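Local atomic coordinates of A rubisco-like protein (Burkholderia fungorum, PDB entry 3NWR), a protein that is a RuBisCO-like protein of the RuBisCO large-chain family, probably a lyase, though its exact reaction is uncertain. Residues E210-V215 and A247-R252; S217-Y222 and V230-N235. One frame throughout, in Å; residues are numbered along the deposited sequence.

Contact 1 (E210-V215 and A247-R252); sequences ERVRAV and AELVER
Leu249 reaches from helix 240-252 to helix 208-226 and divides its two methyls between unlike partners. CD2 lies against the stem of Val212, 4.1 Å from its CB, while CD1 sits over one face of the Arg213 guanidinium, displaced toward the rim and 3.8 Å from Arg213 NH2. The side chains of Arg213 and Leu249 cross at about a right angle, and one methyl meets the flat cationic group. With chi1 at -64° and the chain extended from CG to NE, the guanidinium is carried toward the other helix at an exposed position, where an arginine can lay its flat group on a leucine methyl and keep its charge near solvent. Deeper in, Val212 and Val250 also cross nearly perpendicularly. Val212 CG2 meets Val250 CG2 at 3.9 Å, and Val212 CG1 rests over Val250 CA at 4.0 Å. Short branched valines fit where the backbones come closest, the CA atoms of Val212 and Val250 being 6.4 Å apart, and the longer leucine spans the wider flank. The axes of the two segments approach to 9.8 Å and run at 13° to each other, the nearly parallel packing of neighbouring outer helices in a TIM barrel, here that of the RuBisCO-type catalytic domain.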
loop_
_atom_site.group_PDB
_atom_site.type_symbol
_atom_site.label_atom_id
_atom_site.label_comp_id
_atom_site.label_asym_id
_atom_site.label_seq_id
_atom_site.Cartn_x
_atom_site.Cartn_y
_atom_site.Cartn_z
ATOM N N GLU A 210 -5.947 -4.126 27.730
ATOM C CA GLU A 210 -5.210 -4.548 28.920
ATOM C C GLU A 210 -3.773 -4.039 28.904
ATOM O O GLU A 210 -3.246 -3.620 29.929
ATOM C CB GLU A 210 -5.173 -6.072 29.026
ATOM C CG GLU A 210 -6.522 -6.748 29.143
ATOM C CD GLU A 210 -6.386 -8.260 29.193
ATOM O OE1 GLU A 210 -5.339 -8.750 29.676
ATOM O OE2 GLU A 210 -7.323 -8.956 28.751
ATOM N N ARG A 211 -3.140 -4.094 27.738
ATOM C CA ARG A 211 -1.750 -3.688 27.628
ATOM C C ARG A 211 -1.581 -2.196 27.916
ATOM O O ARG A 211 -0.672 -1.803 28.646
ATOM C CB ARG A 211 -1.201 -4.049 26.242
ATOM C CG ARG A 211 0.309 -3.924 26.126
ATOM C CD ARG A 211 0.831 -4.513 24.823
ATOM N NE ARG A 211 0.678 -3.612 23.682
ATOM C CZ ARG A 211 -0.244 -3.741 22.733
ATOM N NH1 ARG A 211 -1.145 -4.721 22.791
ATOM N NH2 ARG A 211 -0.282 -2.871 21.728
ATOM N N VAL A 212 -2.458 -1.370 27.350
ATOM C CA VAL A 212 -2.381 0.072 27.577
ATOM C C VAL A 212 -2.567 0.399 29.054
ATOM O O VAL A 212 -1.801 1.172 29.622
ATOM C CB VAL A 212 -3.414 0.852 26.736
ATOM C CG1 VAL A 212 -3.467 2.313 27.170
ATOM C CG2 VAL A 212 -3.076 0.751 25.244
ATOM N N ARG A 213 -3.592 -0.189 29.666
ATOM C CA ARG A 213 -3.838 0.057 31.086
ATOM C C ARG A 213 -2.669 -0.369 31.981
ATOM O O ARG A 213 -2.240 0.390 32.855
ATOM C CB ARG A 213 -5.139 -0.616 31.532
ATOM C CG ARG A 213 -6.378 -0.074 30.856
ATOM C CD ARG A 213 -7.618 -0.766 31.405
ATOM N NE ARG A 213 -8.837 -0.070 31.012
ATOM C CZ ARG A 213 -9.628 -0.459 30.020
ATOM N NH1 ARG A 213 -9.330 -1.544 29.326
ATOM N NH2 ARG A 213 -10.720 0.233 29.726
ATOM N N ALA A 214 -2.136 -1.568 31.762
ATOM C CA ALA A 214 -1.041 -2.055 32.602
ATOM C C ALA A 214 0.229 -1.246 32.395
ATOM O O ALA A 214 0.885 -0.842 33.351
ATOM C CB ALA A 214 -0.769 -3.526 32.343
ATOM N N VAL A 215 0.578 -1.011 31.136
ATOM C CA VAL A 215 1.785 -0.254 30.830
ATOM C C VAL A 215 1.729 1.184 31.345
ATOM O O VAL A 215 2.697 1.678 31.930
ATOM C CB VAL A 215 2.091 -0.270 29.312
ATOM C CG1 VAL A 215 3.185 0.726 28.968
ATOM C CG2 VAL A 215 2.483 -1.674 28.866
ATOM N N ALA A 247 -7.292 4.817 20.435
ATOM C CA ALA A 247 -6.640 6.102 20.666
ATOM C C ALA A 247 -7.294 6.851 21.827
ATOM O O ALA A 247 -6.603 7.499 22.628
ATOM C CB ALA A 247 -6.653 6.946 19.383
ATOM N N GLU A 248 -8.618 6.757 21.926
ATOM C CA GLU A 248 -9.336 7.361 23.047
ATOM C C GLU A 248 -8.873 6.749 24.364
ATOM O O GLU A 248 -8.650 7.461 25.344
ATOM C CB GLU A 248 -10.844 7.171 22.894
ATOM C CG GLU A 248 -11.472 7.946 21.756
ATOM C CD GLU A 248 -12.967 7.698 21.674
ATOM O OE1 GLU A 248 -13.576 7.423 22.734
ATOM O OE2 GLU A 248 -13.527 7.773 20.561
ATOM N N LEU A 249 -8.715 5.430 24.389
ATOM C CA LEU A 249 -8.241 4.753 25.600
ATOM C C LEU A 249 -6.826 5.194 25.973
ATOM O O LEU A 249 -6.542 5.479 27.133
ATOM C CB LEU A 249 -8.284 3.230 25.443
ATOM C CG LEU A 249 -7.668 2.467 26.619
ATOM C CD1 LEU A 249 -8.502 2.680 27.894
ATOM C CD2 LEU A 249 -7.520 0.989 26.307
ATOM N N VAL A 250 -5.931 5.248 24.987
ATOM C CA VAL A 250 -4.565 5.675 25.263
ATOM C C VAL A 250 -4.580 7.059 25.900
ATOM O O VAL A 250 -3.877 7.301 26.886
ATOM C CB VAL A 250 -3.671 5.637 23.994
ATOM C CG1 VAL A 250 -2.304 6.277 24.266
ATOM C CG2 VAL A 250 -3.476 4.198 23.534
ATOM N N GLU A 251 -5.390 7.963 25.360
ATOM C CA GLU A 251 -5.477 9.309 25.923
ATOM C C GLU A 251 -6.030 9.293 27.347
ATOM O O GLU A 251 -5.494 9.965 28.240
ATOM C CB GLU A 251 -6.314 10.236 25.037
ATOM C CG GLU A 251 -6.441 11.645 25.588
ATOM C CD GLU A 251 -7.202 12.576 24.669
ATOM O OE1 GLU A 251 -7.649 12.134 23.583
ATOM O OE2 GLU A 251 -7.355 13.762 25.034
ATOM N N ARG A 252 -7.096 8.527 27.561
ATOM C CA ARG A 252 -7.711 8.459 28.887
ATOM C C ARG A 252 -6.743 7.936 29.940
ATOM O O ARG A 252 -6.786 8.343 31.109
ATOM C CB ARG A 252 -8.963 7.582 28.846
ATOM C CG ARG A 252 -10.181 8.278 28.275
ATOM C CD ARG A 252 -11.462 7.527 28.634
ATOM N NE ARG A 252 -11.431 6.136 28.188
ATOM C CZ ARG A 252 -11.770 5.737 26.964
ATOM N NH1 ARG A 252 -12.165 6.626 26.062
ATOM N NH2 ARG A 252 -11.716 4.454 26.645
#

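Contact 2 (S217-Y222 and V230-N235); sequences SEVRRY and VMVAFN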
loop_
_atom_site.group_PDB
_atom_site.type_symbol
_atom_site.label_atom_id
_atom_site.label_comp_id
_atom_site.label_asym_id
_atom_site.label_seq_id
_atom_site.Cartn_x
_atom_site.Cartn_y
_atom_site.Cartn_z
ATOM N N SER A 217 0.081 2.390 33.800
ATOM C CA SER A 217 0.211 2.409 35.255
ATOM C C SER A 217 1.671 2.539 35.666
ATOM O O SER A 217 2.015 3.353 36.526
ATOM C CB SER A 217 -0.389 1.154 35.881
ATOM O OG SER A 217 -0.292 1.228 37.292
ATOM N N GLU A 218 2.526 1.731 35.046
ATOM C CA GLU A 218 3.956 1.781 35.315
ATOM C C GLU A 218 4.578 3.091 34.851
ATOM O O GLU A 218 5.391 3.678 35.555
ATOM C CB GLU A 218 4.673 0.591 34.671
ATOM C CG GLU A 218 4.321 -0.750 35.299
ATOM C CD GLU A 218 4.959 -0.943 36.665
ATOM O OE1 GLU A 218 5.747 -0.075 37.098
ATOM O OE2 GLU A 218 4.671 -1.974 37.300
ATOM N N VAL A 219 4.189 3.558 33.670
ATOM C CA VAL A 219 4.763 4.773 33.115
ATOM C C VAL A 219 4.419 5.990 33.973
ATOM O O VAL A 219 5.276 6.831 34.237
ATOM C CB VAL A 219 4.319 4.971 31.651
ATOM C CG1 VAL A 219 4.805 6.299 31.107
ATOM C CG2 VAL A 219 4.837 3.815 30.802
ATOM N N ARG A 220 3.166 6.069 34.416
ATOM C CA ARG A 220 2.722 7.165 35.280
ATOM C C ARG A 220 3.480 7.148 36.604
ATOM O O ARG A 220 3.968 8.179 37.069
ATOM C CB ARG A 220 1.206 7.091 35.529
ATOM C CG ARG A 220 0.337 7.362 34.284
ATOM C CD ARG A 220 -1.174 7.465 34.606
ATOM N NE ARG A 220 -1.686 6.307 35.339
ATOM C CZ ARG A 220 -2.361 5.291 34.800
ATOM N NH1 ARG A 220 -2.644 5.268 33.503
ATOM N NH2 ARG A 220 -2.778 4.292 35.572
ATOM N N ARG A 221 3.596 5.971 37.203
ATOM C CA ARG A 221 4.314 5.855 38.463
ATOM C C ARG A 221 5.793 6.188 38.284
ATOM O O ARG A 221 6.413 6.793 39.159
ATOM C CB ARG A 221 4.162 4.465 39.065
ATOM C CG ARG A 221 4.830 4.380 40.423
ATOM C CD ARG A 221 4.871 2.979 40.996
ATOM N NE ARG A 221 5.968 2.847 41.953
ATOM C CZ ARG A 221 6.257 1.728 42.605
ATOM N NH1 ARG A 221 5.525 0.642 42.410
ATOM N NH2 ARG A 221 7.277 1.697 43.446
ATOM N N TYR A 222 6.368 5.801 37.149
ATOM C CA TYR A 222 7.761 6.132 36.899
ATOM C C TYR A 222 7.959 7.647 36.801
ATOM O O TYR A 222 8.929 8.178 37.332
ATOM C CB TYR A 222 8.313 5.430 35.649
ATOM C CG TYR A 222 9.711 5.890 35.310
ATOM C CD1 TYR A 222 10.810 5.448 36.043
ATOM C CD2 TYR A 222 9.931 6.792 34.275
ATOM C CE1 TYR A 222 12.085 5.880 35.738
ATOM C CE2 TYR A 222 11.200 7.229 33.968
ATOM C CZ TYR A 222 12.276 6.769 34.697
ATOM O OH TYR A 222 13.547 7.206 34.395
ATOM N N VAL A 230 8.140 9.373 29.969
ATOM C CA VAL A 230 8.565 8.445 28.921
ATOM C C VAL A 230 7.394 8.256 27.965
ATOM O O VAL A 230 6.290 7.910 28.383
ATOM C CB VAL A 230 8.994 7.080 29.484
ATOM C CG1 VAL A 230 9.366 6.119 28.354
ATOM C CG2 VAL A 230 10.172 7.244 30.438
ATOM N N MET A 231 7.640 8.514 26.687
ATOM C CA MET A 231 6.615 8.380 25.659
ATOM C C MET A 231 6.523 6.936 25.177
ATOM O O MET A 231 7.514 6.353 24.732
ATOM C CB MET A 231 6.938 9.297 24.480
ATOM C CG MET A 231 6.005 9.114 23.287
ATOM S SD MET A 231 6.289 10.309 21.970
ATOM C CE MET A 231 5.807 11.843 22.783
ATOM N N VAL A 232 5.328 6.355 25.264
ATOM C CA VAL A 232 5.112 5.005 24.777
ATOM C C VAL A 232 4.241 5.060 23.530
ATOM O O VAL A 232 3.113 5.576 23.558
ATOM C CB VAL A 232 4.442 4.098 25.836
ATOM C CG1 VAL A 232 4.175 2.696 25.249
ATOM C CG2 VAL A 232 5.322 3.995 27.082
ATOM N N ALA A 233 4.789 4.559 22.430
ATOM C CA ALA A 233 4.031 4.474 21.193
ATOM C C ALA A 233 3.310 3.138 21.180
ATOM O O ALA A 233 3.889 2.106 20.838
ATOM C CB ALA A 233 4.956 4.611 19.980
ATOM N N PHE A 234 2.049 3.154 21.604
ATOM C CA PHE A 234 1.215 1.958 21.554
ATOM C C PHE A 234 0.769 1.715 20.128
ATOM O O PHE A 234 0.211 2.613 19.485
ATOM C CB PHE A 234 -0.023 2.137 22.434
ATOM C CG PHE A 234 0.291 2.197 23.895
ATOM C CD1 PHE A 234 0.609 1.041 24.589
ATOM C CD2 PHE A 234 0.280 3.406 24.570
ATOM C CE1 PHE A 234 0.902 1.086 25.953
ATOM C CE2 PHE A 234 0.582 3.464 25.940
ATOM C CZ PHE A 234 0.894 2.302 26.627
ATOM N N ASN A 235 0.995 0.497 19.641
ATOM C CA ASN A 235 0.558 0.139 18.301
ATOM C C ASN A 235 -0.947 -0.139 18.268
ATOM O O ASN A 235 -1.406 -1.199 18.704
ATOM C CB ASN A 235 1.344 -1.070 17.792
ATOM C CG ASN A 235 1.007 -1.405 16.351
ATOM O OD1 ASN A 235 0.334 -0.635 15.673
ATOM N ND2 ASN A 235 1.489 -2.551 15.874
HETATM O O HOH W 1 7.239 8.302 32.617
#
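The Tyr222 ring is approached obliquely by Val230, whose CG2 stands 3.7 Å from Tyr222 CE2, and a water lies at the ring's edge, in its plane. The side chains of Tyr222 and Val230 cross at about a right angle, and CG2 is the branch that touches. Tyr222 has CG anti to the backbone N (chi1 174°), which carries the ring along the helix flank toward Val230; its hydroxyl is hydrogen-bonded to Arg228, giving a tyrosine in this buried place a partner for its polar end. The second flat group, Phe234, receives Val232 CG1 over the centre of one face, 3.5 Å above the plane, while the other branch of Val232, CG2, faces the helix. That branch packs obliquely on Val219 CG2 at 3.8 Å, while Val219 CG1 comes within 3.5 Å of Val230 O. Compact branched valines thus fill both sides of the seam between the helix and the residues leading into strand 233-235. The edge water joins the backbones, donating to Val219 O (2.9 Å) and accepting a weak bond from Val230 N. Helix 176-189 also touches Val219 (at Val183) and Tyr222 (at Arg184, Cys187 and Glu188). Strand 257-261 lies beside strand 233-235 in the parallel sheet; Met231 and Ala233 touch it, and Met259 shares a backbone hydrogen bond with Phe234.

In the fold
Contact 2 is nested within the chain loop closed by contact 1, and their centres lie about 9 Å apart. Both draw on helix 208-226, while strand 233-235 is followed in the chain by helix 240-252, so together they describe helix, strand, helix in the barrel's alternating order. Phe234 is the shared wedge: its CZ is 3.6 Å from Val215 CG1, its CD1 3.8 Å from Val212 CG2 and its CD2 3.9 Å from Val250 CG1. Arg211 forms a salt bridge with Asp196, which also accepts the Asn235 backbone N-H. Asp196 directly follows Lys195, carboxylated in this structure, so these bonds link the helix layer to the neighbourhood of the modified lysine.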